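Local coordinates for conserved exported protein (Bacteroides fragilis, PDB 3CLW), which is of unproven function but probably hydrolyses O-glycosidic bonds, at residues 35-38 with 39-43; 200-204 with 205-209. All blocks are in the same frame, centred on the assembly; numbering follows the deposited sequence.

Contact 1. Residues 35-38 with 39-43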
loop_
_atom_site.group_PDB
_atom_site.type_symbol
_atom_site.label_atom_id
_atom_site.label_comp_id
_atom_site.label_asym_id
_atom_site.label_seq_id
_atom_site.Cartn_x
_atom_site.Cartn_y
_atom_site.Cartn_z
ATOM N N LYS A 35 3.622 -12.859 -17.705
ATOM C CA LYS A 35 3.427 -13.378 -19.048
ATOM C C LYS A 35 4.681 -14.014 -19.638
ATOM O O LYS A 35 4.584 -15.026 -20.304
ATOM C CB LYS A 35 2.925 -12.296 -19.994
ATOM C CG LYS A 35 2.437 -12.853 -21.322
ATOM C CD LYS A 35 2.018 -11.726 -22.283
ATOM C CE LYS A 35 1.166 -12.307 -23.439
ATOM N NZ LYS A 35 1.326 -11.453 -24.663
ATOM N N ASN A 36 5.837 -13.435 -19.345
ATOM C CA ASN A 36 7.083 -13.774 -20.016
ATOM C C ASN A 36 8.164 -14.446 -19.202
ATOM O O ASN A 36 8.985 -15.192 -19.784
ATOM C CB ASN A 36 7.735 -12.521 -20.591
ATOM C CG ASN A 36 6.898 -11.857 -21.638
ATOM O OD1 ASN A 36 6.061 -12.499 -22.284
ATOM N ND2 ASN A 36 7.157 -10.568 -21.865
ATOM N N TRP A 37 8.251 -14.134 -17.900
ATOM C CA TRP A 37 9.383 -14.638 -17.131
ATOM C C TRP A 37 9.319 -16.167 -17.001
ATOM O O TRP A 37 8.231 -16.746 -17.103
ATOM C CB TRP A 37 9.452 -13.963 -15.762
ATOM C CG TRP A 37 10.156 -12.639 -15.822
ATOM C CD1 TRP A 37 10.000 -11.653 -16.777
ATOM C CD2 TRP A 37 11.110 -12.147 -14.888
ATOM N NE1 TRP A 37 10.798 -10.586 -16.480
ATOM C CE2 TRP A 37 11.488 -10.856 -15.321
ATOM C CE3 TRP A 37 11.678 -12.668 -13.709
ATOM C CZ2 TRP A 37 12.429 -10.078 -14.633
ATOM C CZ3 TRP A 37 12.613 -11.910 -13.039
ATOM C CH2 TRP A 37 12.968 -10.614 -13.498
ATOM N N PRO A 38 10.482 -16.826 -16.801
ATOM C CA PRO A 38 10.546 -18.255 -16.495
ATOM C C PRO A 38 9.657 -18.635 -15.300
ATOM O O PRO A 38 9.630 -17.929 -14.298
ATOM C CB PRO A 38 12.024 -18.468 -16.134
ATOM C CG PRO A 38 12.725 -17.443 -16.910
ATOM C CD PRO A 38 11.823 -16.231 -16.895
ATOM N N GLN A 39 8.968 -19.759 -15.424
ATOM C CA GLN A 39 8.026 -20.270 -14.439
ATOM C C GLN A 39 8.589 -20.220 -13.033
ATOM O O GLN A 39 7.933 -19.712 -12.106
ATOM C CB GLN A 39 7.634 -21.713 -14.794
ATOM C CG GLN A 39 6.448 -22.287 -14.028
ATOM C CD GLN A 39 5.117 -21.668 -14.432
ATOM O OE1 GLN A 39 4.930 -21.261 -15.581
ATOM N NE2 GLN A 39 4.178 -21.595 -13.482
ATOM N N GLU A 40 9.801 -20.728 -12.867
ATOM C CA GLU A 40 10.366 -20.848 -11.530
ATOM C C GLU A 40 10.612 -19.509 -10.898
ATOM O O GLU A 40 10.523 -19.398 -9.691
ATOM C CB GLU A 40 11.666 -21.637 -11.534
ATOM C CG GLU A 40 11.435 -23.131 -11.411
ATOM C CD GLU A 40 12.737 -23.921 -11.147
ATOM O OE1 GLU A 40 12.984 -24.901 -11.899
ATOM O OE2 GLU A 40 13.512 -23.557 -10.209
ATOM N N LYS A 41 10.958 -18.514 -11.711
ATOM C CA LYS A 41 11.178 -17.158 -11.216
ATOM C C LYS A 41 9.855 -16.434 -10.829
ATOM O O LYS A 41 9.757 -15.865 -9.762
ATOM C CB LYS A 41 11.984 -16.349 -12.247
ATOM C CG LYS A 41 13.371 -16.959 -12.514
ATOM C CD LYS A 41 14.276 -15.982 -13.230
ATOM C CE LYS A 41 15.663 -16.610 -13.490
ATOM N NZ LYS A 41 16.376 -15.806 -14.481
ATOM N N LYS A 42 8.872 -16.465 -11.727
ATOM C CA LYS A 42 7.462 -16.105 -11.448
ATOM C C LYS A 42 6.974 -16.645 -10.084
ATOM O O LYS A 42 6.413 -15.895 -9.234
ATOM C CB LYS A 42 6.585 -16.751 -12.532
ATOM C CG LYS A 42 6.209 -15.848 -13.628
ATOM C CD LYS A 42 5.888 -16.563 -14.901
ATOM C CE LYS A 42 4.669 -17.426 -14.903
ATOM N NZ LYS A 42 4.066 -17.393 -16.273
ATOM N N GLU A 43 7.174 -17.957 -9.901
ATOM C CA GLU A 43 6.705 -18.661 -8.707
ATOM C C GLU A 43 7.412 -18.189 -7.469
ATOM O O GLU A 43 6.786 -18.002 -6.426
ATOM C CB GLU A 43 6.886 -20.161 -8.858
ATOM C CG GLU A 43 6.347 -20.621 -10.162
ATOM C CD GLU A 43 5.119 -21.459 -10.061
ATOM O OE1 GLU A 43 4.112 -21.009 -9.458
ATOM O OE2 GLU A 43 5.176 -22.597 -10.601
HETATM O O HOH W 1 5.785 -16.776 -18.109
#

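Contact 2. Residues 200-204 with 205-209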
loop_
_atom_site.group_PDB
_atom_site.type_symbol
_atom_site.label_atom_id
_atom_site.label_comp_id
_atom_site.label_asym_id
_atom_site.label_seq_id
_atom_site.Cartn_x
_atom_site.Cartn_y
_atom_site.Cartn_z
ATOM N N SER A 200 -4.858 11.184 -14.169
ATOM C CA SER A 200 -5.759 12.339 -14.217
ATOM C C SER A 200 -5.902 13.098 -12.893
ATOM O O SER A 200 -6.134 12.517 -11.834
ATOM C CB SER A 200 -7.156 11.979 -14.735
ATOM O OG SER A 200 -7.900 13.193 -14.951
ATOM N N PHE A 201 -5.766 14.413 -12.990
ATOM C CA PHE A 201 -6.262 15.347 -11.986
ATOM C C PHE A 201 -7.750 15.091 -11.776
ATOM O O PHE A 201 -8.434 14.638 -12.683
ATOM C CB PHE A 201 -6.052 16.786 -12.488
ATOM C CG PHE A 201 -6.631 17.844 -11.579
ATOM C CD1 PHE A 201 -5.986 18.189 -10.388
ATOM C CD2 PHE A 201 -7.806 18.496 -11.913
ATOM C CE1 PHE A 201 -6.506 19.165 -9.560
ATOM C CE2 PHE A 201 -8.333 19.484 -11.075
ATOM C CZ PHE A 201 -7.676 19.813 -9.904
ATOM N N ALA A 202 -8.256 15.363 -10.591
ATOM C CA ALA A 202 -9.705 15.381 -10.410
ATOM C C ALA A 202 -10.092 16.241 -9.214
ATOM O O ALA A 202 -9.348 16.303 -8.240
ATOM C CB ALA A 202 -10.288 13.934 -10.261
ATOM N N THR A 203 -11.254 16.882 -9.300
ATOM C CA THR A 203 -11.760 17.717 -8.213
ATOM C C THR A 203 -12.638 16.884 -7.261
ATOM O O THR A 203 -13.000 15.745 -7.581
ATOM C CB THR A 203 -12.606 18.909 -8.736
ATOM O OG1 THR A 203 -13.852 18.412 -9.211
ATOM C CG2 THR A 203 -11.891 19.682 -9.863
ATOM N N LYS A 204 -12.959 17.443 -6.095
ATOM C CA LYS A 204 -13.846 16.745 -5.176
ATOM C C LYS A 204 -15.218 16.531 -5.812
ATOM O O LYS A 204 -15.850 15.497 -5.569
ATOM C CB LYS A 204 -13.959 17.431 -3.821
ATOM C CG LYS A 204 -12.662 17.438 -3.052
ATOM C CD LYS A 204 -12.860 17.965 -1.652
ATOM C CE LYS A 204 -13.035 19.501 -1.580
ATOM N NZ LYS A 204 -11.872 20.189 -2.174
ATOM N N ALA A 205 -15.662 17.474 -6.650
ATOM C CA ALA A 205 -16.910 17.262 -7.381
ATOM C C ALA A 205 -16.810 16.035 -8.280
ATOM O O ALA A 205 -17.746 15.244 -8.359
ATOM C CB ALA A 205 -17.340 18.515 -8.170
ATOM N N ASP A 206 -15.670 15.872 -8.943
ATOM C CA ASP A 206 -15.399 14.694 -9.773
ATOM C C ASP A 206 -15.433 13.414 -8.926
ATOM O O ASP A 206 -16.106 12.454 -9.262
ATOM C CB ASP A 206 -14.049 14.850 -10.475
ATOM C CG ASP A 206 -13.999 16.077 -11.400
ATOM O OD1 ASP A 206 -15.048 16.464 -11.979
ATOM O OD2 ASP A 206 -12.903 16.662 -11.551
ATOM N N LEU A 207 -14.736 13.452 -7.799
ATOM C CA LEU A 207 -14.632 12.318 -6.917
ATOM C C LEU A 207 -15.996 11.898 -6.397
ATOM O O LEU A 207 -16.313 10.698 -6.342
ATOM C CB LEU A 207 -13.681 12.645 -5.752
ATOM C CG LEU A 207 -12.206 12.777 -6.153
ATOM C CD1 LEU A 207 -11.359 13.239 -4.976
ATOM C CD2 LEU A 207 -11.643 11.476 -6.746
ATOM N N TYR A 208 -16.802 12.896 -6.013
ATOM C CA TYR A 208 -18.138 12.660 -5.492
ATOM C C TYR A 208 -19.007 11.958 -6.533
ATOM O O TYR A 208 -19.726 11.008 -6.210
ATOM C CB TYR A 208 -18.773 13.986 -4.978
ATOM C CG TYR A 208 -20.205 13.840 -4.516
ATOM C CD1 TYR A 208 -20.516 13.735 -3.177
ATOM C CD2 TYR A 208 -21.252 13.782 -5.449
ATOM C CE1 TYR A 208 -21.849 13.594 -2.758
ATOM C CE2 TYR A 208 -22.587 13.634 -5.053
ATOM C CZ TYR A 208 -22.877 13.544 -3.715
ATOM O OH TYR A 208 -24.199 13.407 -3.331
ATOM N N ARG A 209 -18.927 12.404 -7.776
ATOM C CA ARG A 209 -19.691 11.776 -8.845
ATOM C C ARG A 209 -19.270 10.339 -9.080
ATOM O O ARG A 209 -20.124 9.486 -9.264
ATOM C CB ARG A 209 -19.611 12.548 -10.173
ATOM C CG ARG A 209 -20.484 13.770 -10.255
ATOM C CD ARG A 209 -20.628 14.268 -11.702
ATOM N NE ARG A 209 -21.575 13.478 -12.515
ATOM C CZ ARG A 209 -21.698 13.596 -13.843
ATOM N NH1 ARG A 209 -20.934 14.442 -14.535
ATOM N NH2 ARG A 209 -22.587 12.869 -14.486
HETATM O O HOH W 2 -15.020 19.209 -11.364
#

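Contact 1. Residues 35-38 with 39-43
Trp37 and Pro38 meet Lys41 and Lys42 in a local turn contact, where the chain leaves helix 30-36 and at once enters helix 39-50. Pro38 stands at the N-cap, and its carbonyl oxygen receives Lys42 N at 3.1 Å in a fairly straight bond (162°); Lys41 N gives the same oxygen a weak, bent bond. The Lys41 side chain runs at about a right angle to that of Trp37, bringing its CB to the indole edge, near the ring plane, 4.0 Å from Trp37 CE3. Farther out Lys41 CG lies 4.1 Å from Pro38 CB, and the extended chain carries NZ on to a salt bridge with Asp384. Trp37 NE1 is held by the carbonyl of Leu381. Lys42 instead bends at chi3 (67°), passing its CD 3.2 Å from Trp37 O, and its ammonium is bonded to Gly34 O and lies against Trp112 in a cation-pi contact. One water accepts from Lys42 NZ at 2.6 Å and donates to Trp37 O, also at 2.6 Å. The buried lysine thus links Gly34 O directly, and Trp37 O through the water, and this oxygen-rich setting with an aromatic neighbour would probably stabilise its positive charge.

Contact 2. Residues 200-204 with 205-209
The backbone passes from an extended approach at Ala202 and Thr203 straight into helix 204-221, whose opening turns are closed by Leu207 N to Thr203 O at 2.9 Å and Tyr208 N to Lys204 O at 2.8 Å. Thr203 occupies the N-cap, and its side chain and that of Asp206 exchange bonds with each other's backbone. Thr203 OG1 sits between its own backbone N and carbonyl carbon (chi1 72°), which turns it over the start of the helix to accept Asp206 N at 3.1 Å. In return Asp206, with CG beside its backbone N (chi1 -61°), reaches back so that OD2 takes Thr203 N at 2.8 Å. That bond is almost straight, 175° at the hydrogen, and comes in on the anti side of the carboxylate, well out of its plane. Asp206 OD2 also accepts from Ile150 N, so two backbone amides grip one oxygen of this buried residue and should help keep the group ionised. A water joins the pair from the other carboxylate oxygen, donating to Asp206 OD1 and hydrogen-bonded to Thr203 OG1 at 2.6 Å.

Beside this polar pair, Ala202 CB packs against Asp206 CB at 3.9 Å. The Leu207 side chain begins beside the first turn, its CG 3.4 Å from Thr203 O, and goes on to touch Met255. Lys204, bent at chi3 and chi4, packs on helix 251-256 and gives its NZ to Asp249 O, while Tyr208 points elsewhere, its hydroxyl bonded to Lys266. Reciprocal bonding between N-cap threonine and the aspartate three residues on is a capping box, here starting a helix that follows strand 178-182 and leads to strand 226-232 in a TIM-barrel family.

From the N terminus, strand 6-25 leads into helix 30-36, and contact 1 closes the two-residue turn between that helix and helix 39-50. The chain then runs through strands 68-71, 125-128 and 178-182, which pair in parallel, before contact 2 ends the long loop after strand 178-182, where helix 204-221 begins. The two are in series, neither nested nor crossed, with centres about 39 Å apart and nearest atoms about 25 Å apart. Both lie at helix starts, but they join different surroundings: 35-43 meets the 381-385 loop before strand 386-389, whereas 200-209 borders the loop around Ile150 and helix 251-256.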